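Long-range contact in clostripain-related protein (Bacteroides thetaiotaomicron, PDB 6N9J), which acts as a secreted cysteine protease of the clostripain (C11) family, probably cleaving peptide bonds in protein substrates by means of a nucleophilic cysteine: residues V208-Y222 with A314-C326. Residues are numbered along the deposited sequence; the frame is centred on the assembly and turned at random.
Sequences VSIAENYYSVYAKKY and AVIWKNTTDNNYC
Asn323 O, 3.5 Å from Tyr222 CE1, shows how one carbonyl can hold a turn together: Thr321 OG1 reaches it at 2.7 Å, nearly along the C=O axis, while Asn324 ND2 comes from above the carbonyl plane. Tyr222 lays its ring over Thr321 CB, which stands 3.6 Å from the ring centroid, and its OH accepts the backbone N-H of Asn323 at 3.0 Å. With Tyr222 replaced by alanine, the Asn323 N-H would probably lose its acceptor and Thr321 CB its aromatic cover. In this clan CD protease, whose caspase-like fold sandwiches a sheet between helices, helix 208-221 runs almost parallel to strand 315-320 (4°), their axes 9.3 Å apart at closest approach; that strand pairs with 239-244 in the main sheet. Midway, the Tyr215 ring stacks on the Asn319 amide, their planes 7° apart, and Asn319 CB sits over the ring centre. Further back, Ala211 CB makes a CH-pi contact with one face of the Trp317 indole. The bend at chi2 of Glu212 (-83°) brings its carboxylate to the indole edge, where Trp317 NE1 donates to Glu212 OE2 at 2.8 Å; Val208 CG1 packs 3.7 Å from Trp317 CD1.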
loop_
_atom_site.group_PDB
_atom_site.type_symbol
_atom_site.label_atom_id
_atom_site.label_comp_id
_atom_site.label_asym_id
_atom_site.label_seq_id
_atom_site.Cartn_x
_atom_site.Cartn_y
_atom_site.Cartn_z
ATOM N N VAL A 208 -5.819 1.724 11.947
ATOM C CA VAL A 208 -7.259 1.521 11.890
ATOM C C VAL A 208 -7.954 2.824 11.501
ATOM O O VAL A 208 -8.842 2.825 10.648
ATOM C CB VAL A 208 -7.813 1.001 13.244
ATOM C CG1 VAL A 208 -9.333 0.949 13.221
ATOM C CG2 VAL A 208 -7.246 -0.375 13.551
ATOM N N SER A 209 -7.544 3.928 12.134
ATOM C CA SER A 209 -8.103 5.245 11.822
ATOM C C SER A 209 -7.945 5.596 10.349
ATOM O O SER A 209 -8.868 6.131 9.726
ATOM C CB SER A 209 -7.446 6.346 12.663
ATOM O OG SER A 209 -7.603 6.094 14.045
ATOM N N ILE A 210 -6.760 5.324 9.808
ATOM C CA ILE A 210 -6.474 5.625 8.408
ATOM C C ILE A 210 -7.406 4.806 7.521
ATOM O O ILE A 210 -8.023 5.341 6.588
ATOM C CB ILE A 210 -4.986 5.348 8.063
ATOM C CG1 ILE A 210 -4.082 6.372 8.759
ATOM C CG2 ILE A 210 -4.757 5.363 6.523
ATOM C CD1 ILE A 210 -2.599 5.964 8.861
ATOM N N ALA A 211 -7.543 3.519 7.850
ATOM C CA ALA A 211 -8.359 2.583 7.076
ATOM C C ALA A 211 -9.829 2.979 7.059
ATOM O O ALA A 211 -10.454 3.035 6.004
ATOM C CB ALA A 211 -8.214 1.190 7.631
ATOM N N GLU A 212 -10.372 3.250 8.243
ATOM C CA GLU A 212 -11.773 3.617 8.379
ATOM C C GLU A 212 -12.086 4.873 7.593
ATOM O O GLU A 212 -13.119 4.952 6.942
ATOM C CB GLU A 212 -12.142 3.819 9.860
ATOM C CG GLU A 212 -12.325 2.518 10.661
ATOM C CD GLU A 212 -13.712 1.890 10.506
ATOM O OE1 GLU A 212 -14.613 2.523 9.918
ATOM O OE2 GLU A 212 -13.907 0.750 10.996
ATOM N N ASN A 213 -11.193 5.860 7.662
ATOM C CA ASN A 213 -11.433 7.133 6.997
ATOM C C ASN A 213 -11.238 6.998 5.490
ATOM O O ASN A 213 -11.998 7.562 4.704
ATOM C CB ASN A 213 -10.524 8.235 7.573
ATOM C CG ASN A 213 -11.040 8.783 8.894
ATOM O OD1 ASN A 213 -11.847 9.706 8.923
ATOM N ND2 ASN A 213 -10.585 8.204 9.994
ATOM N N TYR A 214 -10.227 6.242 5.089
ATOM C CA TYR A 214 -10.044 5.960 3.675
ATOM C C TYR A 214 -11.319 5.286 3.135
ATOM O O TYR A 214 -11.969 5.817 2.237
ATOM C CB TYR A 214 -8.826 5.067 3.460
ATOM C CG TYR A 214 -8.353 4.986 2.030
ATOM C CD1 TYR A 214 -7.020 5.234 1.725
ATOM C CD2 TYR A 214 -9.236 4.704 0.980
ATOM C CE1 TYR A 214 -6.561 5.169 0.432
ATOM C CE2 TYR A 214 -8.791 4.650 -0.338
ATOM C CZ TYR A 214 -7.444 4.881 -0.591
ATOM O OH TYR A 214 -6.935 4.850 -1.857
ATOM N N TYR A 215 -11.667 4.124 3.683
ATOM C CA TYR A 215 -12.828 3.379 3.212
ATOM C C TYR A 215 -14.132 4.181 3.182
ATOM O O TYR A 215 -14.901 4.087 2.229
ATOM C CB TYR A 215 -13.028 2.137 4.083
ATOM C CG TYR A 215 -14.220 1.316 3.652
ATOM C CD1 TYR A 215 -14.146 0.499 2.529
ATOM C CD2 TYR A 215 -15.423 1.369 4.349
ATOM C CE1 TYR A 215 -15.221 -0.246 2.112
ATOM C CE2 TYR A 215 -16.512 0.611 3.945
ATOM C CZ TYR A 215 -16.399 -0.190 2.816
ATOM O OH TYR A 215 -17.469 -0.931 2.379
ATOM N N SER A 216 -14.384 4.961 4.229
ATOM C CA SER A 216 -15.689 5.574 4.403
ATOM C C SER A 216 -16.078 6.555 3.293
ATOM O O SER A 216 -17.254 6.677 2.953
ATOM C CB SER A 216 -15.754 6.281 5.754
ATOM O OG SER A 216 -17.068 6.736 6.010
ATOM N N VAL A 217 -15.113 7.263 2.725
ATOM C CA VAL A 217 -15.465 8.209 1.676
ATOM C C VAL A 217 -15.888 7.452 0.407
ATOM O O VAL A 217 -16.876 7.807 -0.239
ATOM C CB VAL A 217 -14.306 9.179 1.379
ATOM C CG1 VAL A 217 -14.531 9.912 0.067
ATOM C CG2 VAL A 217 -14.161 10.178 2.529
ATOM N N TYR A 218 -15.164 6.392 0.075
ATOM C CA TYR A 218 -15.488 5.606 -1.112
ATOM C C TYR A 218 -16.781 4.829 -0.925
ATOM O O TYR A 218 -17.589 4.729 -1.857
ATOM C CB TYR A 218 -14.334 4.661 -1.464
ATOM C CG TYR A 218 -13.213 5.388 -2.159
ATOM C CD1 TYR A 218 -13.242 5.586 -3.535
ATOM C CD2 TYR A 218 -12.145 5.913 -1.437
ATOM C CE1 TYR A 218 -12.229 6.275 -4.174
ATOM C CE2 TYR A 218 -11.126 6.602 -2.066
ATOM C CZ TYR A 218 -11.170 6.779 -3.435
ATOM O OH TYR A 218 -10.154 7.470 -4.063
ATOM N N ALA A 219 -16.976 4.291 0.279
ATOM C CA ALA A 219 -18.211 3.591 0.632
ATOM C C ALA A 219 -19.446 4.477 0.465
ATOM O O ALA A 219 -20.531 3.987 0.162
ATOM C CB ALA A 219 -18.133 3.076 2.054
ATOM N N LYS A 220 -19.287 5.786 0.643
ATOM C CA LYS A 220 -20.449 6.663 0.596
ATOM C C LYS A 220 -20.835 7.131 -0.812
ATOM O O LYS A 220 -21.988 7.506 -1.041
ATOM C CB LYS A 220 -20.230 7.862 1.519
ATOM C CG LYS A 220 -20.660 7.561 2.944
ATOM C CD LYS A 220 -20.124 8.558 3.950
ATOM C CE LYS A 220 -20.705 8.280 5.336
ATOM N NZ LYS A 220 -19.825 8.788 6.421
ATOM N N LYS A 221 -19.907 7.101 -1.760
ATOM C CA LYS A 221 -20.266 7.464 -3.126
ATOM C C LYS A 221 -20.326 6.226 -4.022
ATOM O O LYS A 221 -20.469 6.326 -5.240
ATOM C CB LYS A 221 -19.292 8.499 -3.686
ATOM C CG LYS A 221 -17.860 8.287 -3.272
ATOM C CD LYS A 221 -16.948 9.321 -3.919
ATOM C CE LYS A 221 -17.428 10.736 -3.649
ATOM N NZ LYS A 221 -16.541 11.749 -4.308
ATOM N N TYR A 222 -20.247 5.059 -3.394
ATOM C CA TYR A 222 -20.307 3.792 -4.103
ATOM C C TYR A 222 -21.659 3.559 -4.760
ATOM O O TYR A 222 -22.716 3.800 -4.175
ATOM C CB TYR A 222 -19.993 2.650 -3.155
ATOM C CG TYR A 222 -20.255 1.262 -3.693
ATOM C CD1 TYR A 222 -19.420 0.689 -4.649
ATOM C CD2 TYR A 222 -21.307 0.500 -3.203
ATOM C CE1 TYR A 222 -19.650 -0.593 -5.119
ATOM C CE2 TYR A 222 -21.550 -0.781 -3.678
ATOM C CZ TYR A 222 -20.714 -1.321 -4.625
ATOM O OH TYR A 222 -20.949 -2.592 -5.083
ATOM N N ALA A 314 -3.522 -11.458 12.683
ATOM C CA ALA A 314 -2.649 -10.679 11.810
ATOM C C ALA A 314 -3.426 -9.667 10.978
ATOM O O ALA A 314 -2.955 -8.549 10.766
ATOM C CB ALA A 314 -1.843 -11.595 10.901
ATOM N N VAL A 315 -4.599 -10.063 10.485
ATOM C CA VAL A 315 -5.424 -9.163 9.677
ATOM C C VAL A 315 -6.467 -8.545 10.595
ATOM O O VAL A 315 -7.516 -9.128 10.811
ATOM C CB VAL A 315 -6.113 -9.908 8.494
ATOM C CG1 VAL A 315 -6.930 -8.937 7.629
ATOM C CG2 VAL A 315 -5.074 -10.677 7.653
ATOM N N ILE A 316 -6.182 -7.372 11.160
ATOM C CA ILE A 316 -7.005 -6.885 12.268
ATOM C C ILE A 316 -8.151 -5.959 11.847
ATOM O O ILE A 316 -8.991 -5.586 12.658
ATOM C CB ILE A 316 -6.136 -6.161 13.323
ATOM C CG1 ILE A 316 -5.438 -4.943 12.721
ATOM C CG2 ILE A 316 -5.101 -7.116 13.909
ATOM C CD1 ILE A 316 -4.750 -4.096 13.763
ATOM N N TRP A 317 -8.202 -5.604 10.574
ATOM C CA TRP A 317 -9.233 -4.700 10.093
ATOM C C TRP A 317 -9.408 -5.012 8.615
ATOM O O TRP A 317 -8.412 -5.199 7.926
ATOM C CB TRP A 317 -8.829 -3.221 10.324
ATOM C CG TRP A 317 -9.949 -2.237 10.081
ATOM C CD1 TRP A 317 -10.750 -1.650 11.021
ATOM C CD2 TRP A 317 -10.413 -1.759 8.804
ATOM N NE1 TRP A 317 -11.679 -0.838 10.411
ATOM C CE2 TRP A 317 -11.496 -0.889 9.057
ATOM C CE3 TRP A 317 -10.008 -1.976 7.483
ATOM C CZ2 TRP A 317 -12.170 -0.229 8.033
ATOM C CZ3 TRP A 317 -10.692 -1.332 6.465
ATOM C CH2 TRP A 317 -11.761 -0.466 6.748
ATOM N N LYS A 318 -10.649 -5.093 8.127
ATOM C CA LYS A 318 -10.881 -5.143 6.673
ATOM C C LYS A 318 -12.284 -4.667 6.317
ATOM O O LYS A 318 -13.220 -4.780 7.114
ATOM C CB LYS A 318 -10.658 -6.548 6.114
ATOM C CG LYS A 318 -11.746 -7.533 6.510
ATOM C CD LYS A 318 -11.414 -8.928 6.037
ATOM C CE LYS A 318 -12.289 -9.943 6.740
ATOM N NZ LYS A 318 -13.717 -9.639 6.496
ATOM N N ASN A 319 -12.422 -4.114 5.117
ATOM C CA ASN A 319 -13.735 -3.742 4.622
ATOM C C ASN A 319 -13.701 -3.561 3.119
ATOM O O ASN A 319 -12.692 -3.149 2.557
ATOM C CB ASN A 319 -14.237 -2.465 5.295
ATOM C CG ASN A 319 -15.676 -2.577 5.747
ATOM O OD1 ASN A 319 -16.443 -3.375 5.209
ATOM N ND2 ASN A 319 -16.055 -1.779 6.741
ATOM N N THR A 320 -14.810 -3.883 2.468
ATOM C CA THR A 320 -14.922 -3.719 1.028
ATOM C C THR A 320 -16.361 -3.402 0.661
ATOM O O THR A 320 -17.293 -3.820 1.328
ATOM C CB THR A 320 -14.464 -4.979 0.266
ATOM O OG1 THR A 320 -14.513 -4.742 -1.151
ATOM C CG2 THR A 320 -15.355 -6.182 0.612
ATOM N N THR A 321 -16.536 -2.629 -0.397
ATOM C CA THR A 321 -17.839 -2.525 -1.027
ATOM C C THR A 321 -18.105 -3.860 -1.742
ATOM O O THR A 321 -17.171 -4.623 -1.984
ATOM C CB THR A 321 -17.880 -1.335 -1.991
ATOM O OG1 THR A 321 -16.710 -1.361 -2.822
ATOM C CG2 THR A 321 -17.875 -0.040 -1.198
ATOM N N ASP A 322 -19.359 -4.162 -2.061
ATOM C CA ASP A 322 -19.689 -5.481 -2.623
ATOM C C ASP A 322 -18.976 -5.741 -3.955
ATOM O O ASP A 322 -18.601 -6.871 -4.260
ATOM C CB ASP A 322 -21.202 -5.628 -2.795
ATOM C CG ASP A 322 -21.939 -5.654 -1.459
ATOM O OD1 ASP A 322 -21.406 -6.247 -0.493
ATOM O OD2 ASP A 322 -23.046 -5.074 -1.375
ATOM N N ASN A 323 -18.785 -4.683 -4.730
ATOM C CA ASN A 323 -18.003 -4.747 -5.954
ATOM C C ASN A 323 -16.859 -3.755 -5.860
ATOM O O ASN A 323 -16.915 -2.810 -5.060
ATOM C CB ASN A 323 -18.868 -4.436 -7.188
ATOM C CG ASN A 323 -19.978 -5.446 -7.412
ATOM O OD1 ASN A 323 -19.860 -6.615 -7.047
ATOM N ND2 ASN A 323 -21.063 -4.999 -8.036
ATOM N N ASN A 324 -15.814 -3.990 -6.652
ATOM C CA ASN A 324 -14.750 -3.014 -6.888
ATOM C C ASN A 324 -14.575 -2.848 -8.395
ATOM O O ASN A 324 -14.858 -3.776 -9.157
ATOM C CB ASN A 324 -13.429 -3.460 -6.254
ATOM C CG ASN A 324 -13.275 -3.004 -4.822
ATOM O OD1 ASN A 324 -12.212 -2.528 -4.423
ATOM N ND2 ASN A 324 -14.339 -3.137 -4.040
ATOM N N TYR A 325 -14.106 -1.683 -8.830
ATOM C CA TYR A 325 -13.788 -1.479 -10.237
ATOM C C TYR A 325 -12.420 -2.077 -10.556
ATOM O O TYR A 325 -11.460 -1.860 -9.823
ATOM C CB TYR A 325 -13.822 0.006 -10.583
ATOM C CG TYR A 325 -13.647 0.332 -12.067
ATOM C CD1 TYR A 325 -14.736 0.363 -12.920
ATOM C CD2 TYR A 325 -12.390 0.637 -12.591
ATOM C CE1 TYR A 325 -14.581 0.676 -14.264
ATOM C CE2 TYR A 325 -12.223 0.958 -13.921
ATOM C CZ TYR A 325 -13.319 0.978 -14.755
ATOM O OH TYR A 325 -13.161 1.291 -16.087
ATOM N N CYS A 326 -12.340 -2.847 -11.641
ATOM C CA CYS A 326 -11.082 -3.475 -12.043
ATOM C C CYS A 326 -10.888 -3.240 -13.511
ATOM O O CYS A 326 -11.857 -2.999 -14.234
ATOM C CB CYS A 326 -11.072 -4.987 -11.745
ATOM S SG CYS A 326 -10.986 -5.424 -9.974
#